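Local coordinates for protein endoglucanase (Ganoderma lucidum, PDB 5D8Z) that probably cleaves internal beta-1,4 glycosidic bonds of cellulose, as an endoglucanase of glycoside hydrolase family 5, at residues 163-168 against 172-177; 80-85 against 124-129; 206-209 against 213-216. All coordinates share one frame; numbering follows the deposited sequence.

Contact 1 of 3, residues 163-168 against 172-177; sequences NEPHDV and NLWADS. With BGC (beta-D-glucopyranose), chain C.
Pro-165 presses CG of its ring obliquely against the indole of Trp-174. This CG is 3.8 Å from Trp-174 CZ2 and lies almost as near to NE1 and CE2. The two side chains cross at about a right angle. CG of Trp-174 is anti to the backbone N (chi1 173°), which carries the indole off the helix toward the proline. Further along the loop, Val-168 adds a looser apolar contact, with CG1 4.2 Å from Trp-174 CB. Trp-174 NE1 is hydrogen-bonded to the carbonyl of Pro-198, so the buried indole is fixed at its polar edge as well. This is one beta-alpha unit of the TIM barrel: the loop follows barrel strand 157-160 and leads into helix 171-187. The same loop carries Asn-163 and Glu-164, consistent with the Asn-Glu pair of family 5, whose glutamate is the acid/base. Here Glu-164 is seen in the glycan pocket, its chain extended beyond CG. Its OE1 accepts a hydrogen bond from O4 of a bound glucose at 3.1 Å, and OE2 is hydrogen-bonded to His-235 ND1. His-166 stacks its ring on Trp-202, another residue of that pocket.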
ATOM      1  N   ASN A 163      -0.902   6.594  -2.373  1.00 35.99           N
ATOM      2  CA  ASN A 163      -1.076   6.288  -0.983  1.00 37.16           C
ATOM      3  C   ASN A 163      -1.850   7.355  -0.253  1.00 38.99           C
ATOM      4  O   ASN A 163      -1.493   8.513  -0.301  1.00 43.33           O
ATOM      5  CB  ASN A 163       0.260   6.191  -0.311  1.00 37.33           C
ATOM      6  CG  ASN A 163       0.121   5.887   1.143  1.00 36.66           C
ATOM      7  OD1 ASN A 163      -0.253   4.783   1.509  1.00 38.37           O
ATOM      8  ND2 ASN A 163       0.409   6.859   1.984  1.00 36.53           N
ATOM      9  N   GLU A 164      -2.892   6.941   0.449  1.00 41.96           N
ATOM     10  CA  GLU A 164      -3.669   7.792   1.373  1.00 38.80           C
ATOM     11  C   GLU A 164      -4.041   9.222   0.973  1.00 36.45           C
ATOM     12  O   GLU A 164      -3.726  10.168   1.683  1.00 41.93           O
ATOM     13  CB  GLU A 164      -3.009   7.785   2.744  1.00 39.41           C
ATOM     14  CG  GLU A 164      -3.233   6.479   3.467  1.00 43.32           C
ATOM     15  CD  GLU A 164      -2.744   6.494   4.910  1.00 49.36           C
ATOM     16  OE1 GLU A 164      -2.074   7.473   5.293  1.00 51.17           O
ATOM     17  OE2 GLU A 164      -3.032   5.516   5.665  1.00 55.72           O
ATOM     18  N   PRO A 165      -4.766   9.383  -0.130  1.00 35.70           N
ATOM     19  CA  PRO A 165      -5.352  10.692  -0.383  1.00 35.38           C
ATOM     20  C   PRO A 165      -6.194  11.156   0.801  1.00 36.92           C
ATOM     21  O   PRO A 165      -6.885  10.353   1.431  1.00 40.36           O
ATOM     22  CB  PRO A 165      -6.258  10.464  -1.582  1.00 35.56           C
ATOM     23  CG  PRO A 165      -5.861   9.147  -2.195  1.00 35.67           C
ATOM     24  CD  PRO A 165      -5.036   8.400  -1.197  1.00 37.77           C
ATOM     25  N   HIS A 166      -6.110  12.435   1.119  1.00 35.99           N
ATOM     26  CA  HIS A 166      -6.845  12.969   2.215  1.00 36.06           C
ATOM     27  C   HIS A 166      -7.092  14.424   1.958  1.00 38.99           C
ATOM     28  O   HIS A 166      -6.416  15.029   1.145  1.00 37.01           O
ATOM     29  CB  HIS A 166      -6.095  12.781   3.505  1.00 37.90           C
ATOM     30  CG  HIS A 166      -4.906  13.671   3.654  1.00 40.79           C
ATOM     31  ND1 HIS A 166      -4.998  14.958   4.133  1.00 42.58           N
ATOM     32  CD2 HIS A 166      -3.594  13.450   3.412  1.00 40.31           C
ATOM     33  CE1 HIS A 166      -3.794  15.498   4.165  1.00 42.59           C
ATOM     34  NE2 HIS A 166      -2.925  14.604   3.732  1.00 39.78           N
ATOM     35  N   ASP A 167      -8.099  14.954   2.649  1.00 43.25           N
ATOM     36  CA  ASP A 167      -8.608  16.317   2.474  1.00 45.60           C
ATOM     37  C   ASP A 167      -8.546  16.838   1.021  1.00 45.52           C
ATOM     38  O   ASP A 167      -8.069  17.957   0.748  1.00 45.91           O
ATOM     39  CB  ASP A 167      -7.934  17.261   3.477  1.00 50.31           C
ATOM     40  CG  ASP A 167      -8.034  16.745   4.932  1.00 54.68           C
ATOM     41  OD1 ASP A 167      -9.174  16.672   5.441  1.00 56.03           O
ATOM     42  OD2 ASP A 167      -6.989  16.406   5.556  1.00 53.51           O
ATOM     43  N   VAL A 168      -9.053  16.012   0.110  1.00 40.24           N
ATOM     44  CA  VAL A 168      -9.209  16.367  -1.291  1.00 42.76           C
ATOM     45  C   VAL A 168     -10.561  17.010  -1.502  1.00 45.42           C
ATOM     46  O   VAL A 168     -11.575  16.454  -1.096  1.00 52.23           O
ATOM     47  CB  VAL A 168      -9.179  15.098  -2.160  1.00 47.16           C
ATOM     48  CG1 VAL A 168      -9.453  15.397  -3.635  1.00 46.39           C
ATOM     49  CG2 VAL A 168      -7.845  14.397  -1.970  1.00 50.37           C
ATOM     50  N   ASN A 172     -14.505  13.383  -7.621  1.00 37.16           N
ATOM     51  CA  ASN A 172     -14.646  12.963  -9.013  1.00 37.78           C
ATOM     52  C   ASN A 172     -13.510  13.405  -9.891  1.00 35.42           C
ATOM     53  O   ASN A 172     -13.218  12.737 -10.862  1.00 33.42           O
ATOM     54  CB  ASN A 172     -15.967  13.450  -9.606  1.00 40.75           C
ATOM     55  CG  ASN A 172     -17.164  12.781  -8.947  1.00 42.82           C
ATOM     56  OD1 ASN A 172     -17.360  11.544  -9.078  1.00 40.94           O
ATOM     57  ND2 ASN A 172     -17.969  13.583  -8.219  1.00 39.95           N
ATOM     58  N   LEU A 173     -12.900  14.547  -9.567  1.00 36.14           N
ATOM     59  CA  LEU A 173     -11.698  14.999 -10.248  1.00 36.45           C
ATOM     60  C   LEU A 173     -10.553  14.084  -9.879  1.00 36.31           C
ATOM     61  O   LEU A 173      -9.743  13.732 -10.738  1.00 36.97           O
ATOM     62  CB  LEU A 173     -11.351  16.433  -9.880  1.00 37.55           C
ATOM     63  CG  LEU A 173     -12.316  17.450 -10.484  1.00 40.70           C
ATOM     64  CD1 LEU A 173     -12.079  18.834  -9.890  1.00 41.81           C
ATOM     65  CD2 LEU A 173     -12.198  17.487 -11.999  1.00 39.95           C
ATOM     66  N   TRP A 174     -10.496  13.687  -8.614  1.00 33.88           N
ATOM     67  CA  TRP A 174      -9.531  12.678  -8.201  1.00 36.94           C
ATOM     68  C   TRP A 174      -9.708  11.333  -8.929  1.00 36.98           C
ATOM     69  O   TRP A 174      -8.751  10.737  -9.404  1.00 37.47           O
ATOM     70  CB  TRP A 174      -9.583  12.444  -6.683  1.00 37.02           C
ATOM     71  CG  TRP A 174      -8.717  11.301  -6.268  1.00 37.65           C
ATOM     72  CD1 TRP A 174      -9.120  10.141  -5.682  1.00 40.80           C
ATOM     73  CD2 TRP A 174      -7.307  11.181  -6.452  1.00 39.32           C
ATOM     74  NE1 TRP A 174      -8.043   9.308  -5.464  1.00 39.97           N
ATOM     75  CE2 TRP A 174      -6.919   9.920  -5.943  1.00 39.71           C
ATOM     76  CE3 TRP A 174      -6.331  12.007  -6.997  1.00 38.93           C
ATOM     77  CZ2 TRP A 174      -5.601   9.482  -5.960  1.00 38.30           C
ATOM     78  CZ3 TRP A 174      -5.012  11.545  -7.029  1.00 37.90           C
ATOM     79  CH2 TRP A 174      -4.668  10.308  -6.503  1.00 36.23           C
ATOM     80  N   ALA A 175     -10.927  10.837  -9.006  1.00 36.06           N
ATOM     81  CA  ALA A 175     -11.159   9.658  -9.795  1.00 36.40           C
ATOM     82  C   ALA A 175     -10.692   9.840 -11.253  1.00 36.43           C
ATOM     83  O   ALA A 175     -10.170   8.901 -11.861  1.00 36.66           O
ATOM     84  CB  ALA A 175     -12.627   9.280  -9.714  1.00 40.27           C
ATOM     85  N   ASP A 176     -10.840  11.051 -11.800  1.00 40.70           N
ATOM     86  CA  ASP A 176     -10.271  11.401 -13.134  1.00 44.20           C
ATOM     87  C   ASP A 176      -8.754  11.298 -13.208  1.00 39.33           C
ATOM     88  O   ASP A 176      -8.207  10.779 -14.172  1.00 39.33           O
ATOM     89  CB  ASP A 176     -10.719  12.792 -13.599  1.00 51.12           C
ATOM     90  CG  ASP A 176     -12.214  12.844 -13.948  1.00 62.21           C
ATOM     91  OD1 ASP A 176     -12.709  11.878 -14.584  1.00 73.44           O
ATOM     92  OD2 ASP A 176     -12.898  13.838 -13.589  1.00 65.58           O
ATOM     93  N   SER A 177      -8.075  11.776 -12.178  1.00 37.05           N
ATOM     94  CA  SER A 177      -6.627  11.632 -12.087  1.00 36.33           C
ATOM     95  C   SER A 177      -6.220  10.166 -12.086  1.00 35.80           C
ATOM     96  O   SER A 177      -5.233   9.785 -12.694  1.00 36.69           O
ATOM     97  CB  SER A 177      -6.129  12.306 -10.818  1.00 36.59           C
ATOM     98  OG  SER A 177      -6.547  13.671 -10.770  1.00 39.90           O
TER
HETATM   99  C2  BGC C   2      -1.696   9.719  10.125  1.00 80.07           C
HETATM  100  C3  BGC C   2      -0.896   8.706   9.275  1.00 82.25           C
HETATM  101  C4  BGC C   2      -1.675   7.437   8.977  1.00 76.48           C
HETATM  102  C5  BGC C   2      -3.099   7.773   8.486  1.00 74.28           C
HETATM  103  C6  BGC C   2      -3.977   6.526   8.433  1.00 72.61           C
HETATM  104  C1  BGC C   2      -3.177   9.920   9.708  1.00 84.47           C
HETATM  105  O2  BGC C   2      -1.014  10.976  10.056  1.00 64.47           O
HETATM  106  O3  BGC C   2       0.312   8.261   9.925  1.00 88.65           O
HETATM  107  O4  BGC C   2      -0.857   6.652   8.076  1.00 68.78           O
HETATM  108  O5  BGC C   2      -3.804   8.683   9.347  1.00 82.82           O
HETATM  109  O6  BGC C   2      -5.076   6.605   9.348  1.00 64.45           O

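Contact 2 of 3, residues 80-85 against 124-129; sequences GWQFIT and RFNGEI
Phe-125 turns an edge of its ring to the indole of Trp-81 and offers one face to the amide of Gln-82. The aromatic pair is T-shaped. The centroid of the phenyl ring is 5.1 Å from that of the six-membered ring of Trp-81, and the planes stand at 72°. The closest atoms are Phe-125 CD1 and Trp-81 CE3, at 3.6 Å. The second interaction is an amide-ring stack. The amide of Gln-82 lies nearly flat over the phenyl face, 14° from parallel, with CD 3.4 Å from Phe-125 CE1. A bend at chi2 (94°) folds the glutamine over the ring. These groups join two excursions of the TIM barrel. The short helix 81-85 follows barrel strand 74-79, with Gly-80 at its N-cap. Residues 124-129 form a small beta hairpin beyond strand 114-119, closed by a type I' turn from Phe-125 to Glu-128. The polar contact across the segments is weak: Gln-82 NE2 donates to Asn-126 OD1 at 3.3 Å, well off straight, with the two amide planes steeply inclined. The same NE2 also donates to the carbonyl of Gly-40, whose backbone is hydrogen-bonded to that of Asn-126 too, so Gly-40 holds both Gln-82 and Asn-126. Trp-81 NE1 is hydrogen-bonded to the carbonyl of Gly-90, and Leu-143 of helix 137-149 packs on the Trp-81 side chain.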
ATOM      1  N   GLY A  80       8.543   7.554  -2.613  1.00 31.40           N
ATOM      2  CA  GLY A  80       8.078   8.857  -3.050  1.00 28.97           C
ATOM      3  C   GLY A  80       8.389   9.238  -4.484  1.00 28.15           C
ATOM      4  O   GLY A  80       9.419   8.900  -5.038  1.00 25.87           O
ATOM      5  N   TRP A  81       7.480  10.010  -5.057  1.00 29.40           N
ATOM      6  CA  TRP A  81       7.604  10.565  -6.397  1.00 29.92           C
ATOM      7  C   TRP A  81       8.935  11.285  -6.567  1.00 30.30           C
ATOM      8  O   TRP A  81       9.668  11.074  -7.534  1.00 30.18           O
ATOM      9  CB  TRP A  81       6.446  11.543  -6.611  1.00 28.85           C
ATOM     10  CG  TRP A  81       6.186  11.916  -8.026  1.00 28.74           C
ATOM     11  CD1 TRP A  81       7.011  11.746  -9.081  1.00 28.07           C
ATOM     12  CD2 TRP A  81       5.018  12.566  -8.527  1.00 27.04           C
ATOM     13  NE1 TRP A  81       6.431  12.263 -10.209  1.00 28.75           N
ATOM     14  CE2 TRP A  81       5.207  12.764  -9.895  1.00 27.66           C
ATOM     15  CE3 TRP A  81       3.825  12.958  -7.952  1.00 27.85           C
ATOM     16  CZ2 TRP A  81       4.255  13.338 -10.704  1.00 32.24           C
ATOM     17  CZ3 TRP A  81       2.868  13.536  -8.743  1.00 30.81           C
ATOM     18  CH2 TRP A  81       3.083  13.732 -10.115  1.00 32.45           C
ATOM     19  N   GLN A  82       9.243  12.135  -5.604  1.00 30.05           N
ATOM     20  CA  GLN A  82      10.473  12.866  -5.639  1.00 30.07           C
ATOM     21  C   GLN A  82      11.681  11.918  -5.743  1.00 29.86           C
ATOM     22  O   GLN A  82      12.542  12.064  -6.577  1.00 32.47           O
ATOM     23  CB  GLN A  82      10.528  13.749  -4.432  1.00 30.97           C
ATOM     24  CG  GLN A  82       9.620  14.963  -4.544  1.00 33.41           C
ATOM     25  CD  GLN A  82       8.237  14.806  -3.931  1.00 36.57           C
ATOM     26  OE1 GLN A  82       7.670  13.712  -3.878  1.00 38.55           O
ATOM     27  NE2 GLN A  82       7.672  15.927  -3.480  1.00 40.77           N
ATOM     28  N   PHE A  83      11.715  10.882  -4.967  1.00 30.37           N
ATOM     29  CA  PHE A  83      12.811   9.959  -5.095  1.00 33.18           C
ATOM     30  C   PHE A  83      12.902   9.360  -6.507  1.00 33.19           C
ATOM     31  O   PHE A  83      13.985   9.228  -7.095  1.00 32.80           O
ATOM     32  CB  PHE A  83      12.659   8.864  -4.040  1.00 35.23           C
ATOM     33  CG  PHE A  83      13.819   7.936  -3.973  1.00 36.87           C
ATOM     34  CD1 PHE A  83      14.946   8.282  -3.264  1.00 37.32           C
ATOM     35  CD2 PHE A  83      13.779   6.711  -4.628  1.00 38.78           C
ATOM     36  CE1 PHE A  83      16.018   7.427  -3.192  1.00 38.36           C
ATOM     37  CE2 PHE A  83      14.853   5.848  -4.586  1.00 39.44           C
ATOM     38  CZ  PHE A  83      15.980   6.207  -3.868  1.00 41.56           C
ATOM     39  N   ILE A  84      11.766   8.991  -7.060  1.00 33.33           N
ATOM     40  CA  ILE A  84      11.768   8.303  -8.337  1.00 32.06           C
ATOM     41  C   ILE A  84      12.333   9.184  -9.396  1.00 34.16           C
ATOM     42  O   ILE A  84      13.023   8.702 -10.294  1.00 39.52           O
ATOM     43  CB  ILE A  84      10.357   7.929  -8.768  1.00 30.03           C
ATOM     44  CG1 ILE A  84       9.870   6.792  -7.901  1.00 30.21           C
ATOM     45  CG2 ILE A  84      10.352   7.498 -10.221  1.00 31.48           C
ATOM     46  CD1 ILE A  84       8.385   6.599  -7.934  1.00 30.50           C
ATOM     47  N   THR A  85      12.017  10.470  -9.313  1.00 32.84           N
ATOM     48  CA  THR A  85      12.396  11.420 -10.348  1.00 35.02           C
ATOM     49  C   THR A  85      13.481  12.440  -9.941  1.00 37.05           C
ATOM     50  O   THR A  85      13.774  13.374 -10.694  1.00 37.61           O
ATOM     51  CB  THR A  85      11.153  12.218 -10.734  1.00 34.74           C
ATOM     52  OG1 THR A  85      10.734  12.998  -9.596  1.00 35.04           O
ATOM     53  CG2 THR A  85      10.054  11.268 -11.186  1.00 31.78           C
ATOM     54  N   ARG A 124      -0.454  14.371  -3.240  1.00 30.52           N
ATOM     55  CA  ARG A 124       0.161  15.688  -3.350  1.00 30.03           C
ATOM     56  C   ARG A 124       1.587  15.654  -3.876  1.00 29.45           C
ATOM     57  O   ARG A 124       2.213  14.600  -3.985  1.00 29.14           O
ATOM     58  CB  ARG A 124       0.143  16.353  -2.000  1.00 30.12           C
ATOM     59  CG  ARG A 124      -1.223  16.802  -1.579  1.00 30.17           C
ATOM     60  CD  ARG A 124      -1.279  16.989  -0.091  1.00 30.17           C
ATOM     61  NE  ARG A 124      -2.524  17.642   0.240  1.00 34.32           N
ATOM     62  CZ  ARG A 124      -3.682  17.026   0.422  1.00 39.64           C
ATOM     63  NH1 ARG A 124      -3.777  15.698   0.316  1.00 44.63           N
ATOM     64  NH2 ARG A 124      -4.764  17.741   0.713  1.00 40.46           N
ATOM     65  N   PHE A 125       2.069  16.839  -4.221  1.00 31.86           N
ATOM     66  CA  PHE A 125       3.471  17.085  -4.570  1.00 33.22           C
ATOM     67  C   PHE A 125       3.820  18.467  -4.009  1.00 32.77           C
ATOM     68  O   PHE A 125       3.256  19.487  -4.412  1.00 29.24           O
ATOM     69  CB  PHE A 125       3.680  17.047  -6.094  1.00 33.43           C
ATOM     70  CG  PHE A 125       5.126  16.965  -6.501  1.00 33.37           C
ATOM     71  CD1 PHE A 125       5.755  15.727  -6.643  1.00 32.64           C
ATOM     72  CD2 PHE A 125       5.865  18.121  -6.735  1.00 31.07           C
ATOM     73  CE1 PHE A 125       7.098  15.649  -6.996  1.00 33.06           C
ATOM     74  CE2 PHE A 125       7.192  18.048  -7.091  1.00 31.03           C
ATOM     75  CZ  PHE A 125       7.814  16.810  -7.225  1.00 32.61           C
ATOM     76  N   ASN A 126       4.740  18.478  -3.065  1.00 34.18           N
ATOM     77  CA  ASN A 126       5.055  19.676  -2.288  1.00 36.72           C
ATOM     78  C   ASN A 126       3.897  20.618  -1.975  1.00 37.08           C
ATOM     79  O   ASN A 126       3.877  21.725  -2.469  1.00 36.12           O
ATOM     80  CB  ASN A 126       6.164  20.469  -2.968  1.00 36.53           C
ATOM     81  CG  ASN A 126       7.458  19.706  -3.041  1.00 36.26           C
ATOM     82  OD1 ASN A 126       7.833  18.974  -2.123  1.00 37.05           O
ATOM     83  ND2 ASN A 126       8.136  19.852  -4.142  1.00 35.48           N
ATOM     84  N   GLY A 127       2.960  20.175  -1.138  1.00 38.73           N
ATOM     85  CA  GLY A 127       1.903  21.024  -0.633  1.00 37.30           C
ATOM     86  C   GLY A 127       0.687  21.123  -1.511  1.00 39.96           C
ATOM     87  O   GLY A 127      -0.368  21.560  -1.063  1.00 39.96           O
ATOM     88  N   GLU A 128       0.803  20.676  -2.752  1.00 44.28           N
ATOM     89  CA  GLU A 128      -0.181  20.987  -3.776  1.00 46.75           C
ATOM     90  C   GLU A 128      -0.830  19.695  -4.279  1.00 41.30           C
ATOM     91  O   GLU A 128      -0.165  18.681  -4.326  1.00 44.44           O
ATOM     92  CB  GLU A 128       0.582  21.700  -4.893  1.00 51.75           C
ATOM     93  CG  GLU A 128      -0.186  22.804  -5.594  1.00 61.62           C
ATOM     94  CD  GLU A 128      -0.382  24.058  -4.762  1.00 68.70           C
ATOM     95  OE1 GLU A 128       0.554  24.895  -4.652  1.00 72.00           O
ATOM     96  OE2 GLU A 128      -1.505  24.218  -4.250  1.00 79.07           O
ATOM     97  N   ILE A 129      -2.097  19.722  -4.686  1.00 37.71           N
ATOM     98  CA  ILE A 129      -2.843  18.473  -5.012  1.00 35.35           C
ATOM     99  C   ILE A 129      -2.989  18.129  -6.497  1.00 32.49           C
ATOM    100  O   ILE A 129      -3.468  18.926  -7.307  1.00 29.81           O
ATOM    101  CB  ILE A 129      -4.278  18.503  -4.467  1.00 37.91           C
ATOM    102  CG1 ILE A 129      -4.307  18.735  -2.957  1.00 39.00           C
ATOM    103  CG2 ILE A 129      -5.037  17.220  -4.824  1.00 37.19           C
ATOM    104  CD1 ILE A 129      -5.663  19.188  -2.466  1.00 39.82           C
TER

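Contact 3 of 3, residues 206-209 against 213-216; sequences ETFV and SADA
Phe-208 places one face of its ring over the start of helix 213-218, and it is the first residue of 206-209 to make close contact with that helix. Ser-213 CB lies above this face, 4.2 Å from the ring centroid and 19° off the normal, a CH-pi contact. Ala-214 N is over the same face, displaced toward the rim. The methyl of Ala-214 lies at the CD2-CE2 rim on the same side of the ring, with CB 3.7 Å from Phe-208 CE2. With chi1 at -167°, CG of Phe-208 stands opposite its own amide nitrogen, and the ring swings to the helix although its CB does not point there. The backbone of Phe-208 takes part as well. Its carbonyl O accepts a hydrogen bond from Ala-214 N at 2.9 Å. The loop therefore folds back on the helix that it leads into, in the beta-alpha connection after strand 194-198 of the TIM barrel. Phe-208 also meets the ring of Phe-232, on the next barrel strand. The hydroxyl of Ser-213 is hydrogen-bonded to Asn-211 OD1, in the link between the segments, and to the backbone N of Asn-200. Val-209 comes next. Its CB points away from the helix, yet CG2 still lies 4.2 Å from Ala-214 CB. Trp-264 of helix 254-267 packs on both Val-209 and Ala-214.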
ATOM      1  N   GLU A 206     -13.752   2.959   6.518  1.00 42.16           N
ATOM      2  CA  GLU A 206     -15.000   3.326   7.172  1.00 44.43           C
ATOM      3  C   GLU A 206     -15.813   4.322   6.361  1.00 45.24           C
ATOM      4  O   GLU A 206     -17.024   4.262   6.349  1.00 44.24           O
ATOM      5  CB  GLU A 206     -14.692   3.914   8.537  1.00 46.32           C
ATOM      6  CG  GLU A 206     -15.890   4.318   9.366  1.00 50.77           C
ATOM      7  CD  GLU A 206     -15.652   4.062  10.845  1.00 60.98           C
ATOM      8  OE1 GLU A 206     -15.125   2.968  11.176  1.00 72.22           O
ATOM      9  OE2 GLU A 206     -15.981   4.932  11.684  1.00 59.07           O
ATOM     10  N   THR A 207     -15.155   5.251   5.689  1.00 48.73           N
ATOM     11  CA  THR A 207     -15.872   6.285   4.939  1.00 48.62           C
ATOM     12  C   THR A 207     -15.819   6.051   3.445  1.00 44.56           C
ATOM     13  O   THR A 207     -16.346   6.852   2.695  1.00 45.10           O
ATOM     14  CB  THR A 207     -15.235   7.650   5.182  1.00 49.44           C
ATOM     15  OG1 THR A 207     -13.866   7.586   4.737  1.00 58.76           O
ATOM     16  CG2 THR A 207     -15.289   7.987   6.661  1.00 47.33           C
ATOM     17  N   PHE A 208     -15.178   4.972   3.014  1.00 39.87           N
ATOM     18  CA  PHE A 208     -14.938   4.761   1.603  1.00 40.49           C
ATOM     19  C   PHE A 208     -16.163   4.861   0.719  1.00 42.77           C
ATOM     20  O   PHE A 208     -16.071   5.374  -0.387  1.00 48.96           O
ATOM     21  CB  PHE A 208     -14.299   3.407   1.357  1.00 40.81           C
ATOM     22  CG  PHE A 208     -13.737   3.256  -0.029  1.00 40.07           C
ATOM     23  CD1 PHE A 208     -12.515   3.812  -0.346  1.00 38.01           C
ATOM     24  CD2 PHE A 208     -14.439   2.572  -1.013  1.00 40.95           C
ATOM     25  CE1 PHE A 208     -11.998   3.695  -1.616  1.00 40.68           C
ATOM     26  CE2 PHE A 208     -13.922   2.438  -2.287  1.00 42.72           C
ATOM     27  CZ  PHE A 208     -12.695   2.998  -2.592  1.00 42.21           C
ATOM     28  N   VAL A 209     -17.295   4.340   1.187  1.00 45.77           N
ATOM     29  CA  VAL A 209     -18.580   4.461   0.476  1.00 44.17           C
ATOM     30  C   VAL A 209     -19.310   5.762   0.857  1.00 45.39           C
ATOM     31  O   VAL A 209     -19.809   6.476  -0.028  1.00 43.83           O
ATOM     32  CB  VAL A 209     -19.509   3.261   0.773  1.00 45.99           C
ATOM     33  CG1 VAL A 209     -20.787   3.354  -0.057  1.00 46.81           C
ATOM     34  CG2 VAL A 209     -18.793   1.931   0.522  1.00 46.13           C
ATOM     35  N   SER A 213     -16.175   8.136  -2.289  1.00 40.29           N
ATOM     36  CA  SER A 213     -14.986   7.581  -2.917  1.00 43.51           C
ATOM     37  C   SER A 213     -15.337   6.403  -3.817  1.00 42.71           C
ATOM     38  O   SER A 213     -14.898   6.344  -4.968  1.00 43.61           O
ATOM     39  CB  SER A 213     -13.947   7.199  -1.877  1.00 47.56           C
ATOM     40  OG  SER A 213     -13.657   8.301  -1.034  1.00 52.32           O
ATOM     41  N   ALA A 214     -16.180   5.506  -3.318  1.00 41.75           N
ATOM     42  CA  ALA A 214     -16.578   4.314  -4.068  1.00 43.99           C
ATOM     43  C   ALA A 214     -17.333   4.602  -5.357  1.00 44.72           C
ATOM     44  O   ALA A 214     -16.973   4.075  -6.427  1.00 40.87           O
ATOM     45  CB  ALA A 214     -17.409   3.401  -3.181  1.00 49.34           C
ATOM     46  N   ASP A 215     -18.383   5.420  -5.281  1.00 49.69           N
ATOM     47  CA  ASP A 215     -19.153   5.696  -6.507  1.00 56.68           C
ATOM     48  C   ASP A 215     -18.349   6.441  -7.612  1.00 48.92           C
ATOM     49  O   ASP A 215     -18.416   6.108  -8.797  1.00 47.10           O
ATOM     50  CB  ASP A 215     -20.531   6.314  -6.185  1.00 65.79           C
ATOM     51  CG  ASP A 215     -21.668   5.211  -6.077  1.00 84.52           C
ATOM     52  OD1 ASP A 215     -21.656   4.214  -6.867  1.00 86.24           O
ATOM     53  OD2 ASP A 215     -22.565   5.322  -5.200  1.00 84.11           O
ATOM     54  N   ALA A 216     -17.510   7.378  -7.208  1.00 43.17           N
ATOM     55  CA  ALA A 216     -16.620   8.026  -8.146  1.00 40.48           C
ATOM     56  C   ALA A 216     -15.662   7.027  -8.767  1.00 37.18           C
ATOM     57  O   ALA A 216     -15.487   6.992  -9.989  1.00 34.52           O
ATOM     58  CB  ALA A 216     -15.851   9.108  -7.438  1.00 42.08           C
TER

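How the contacts relate
All three contacts belong to one TIM barrel and follow each other along the chain. Contact 1 lies between the other two, with its centre about 14 Å from that of contact 2 and about 11 Å from that of contact 3. Arg-124 of contact 2 links to contact 1: its NH1 is 2.8 Å from His-166 O, a probable hydrogen bond. Toward contact 3, helix 171-187 packs on helix 213-218, with Ala-175 CB 3.7 Å from Ala-216 O. Contacts 2 and 3 do not touch; their nearest atoms are about 12 Å apart. Contact 1 alone holds a residue of the glycan pocket, Glu-164. The side chain of Phe-208 in contact 3 is about 13 Å from a bound glucose.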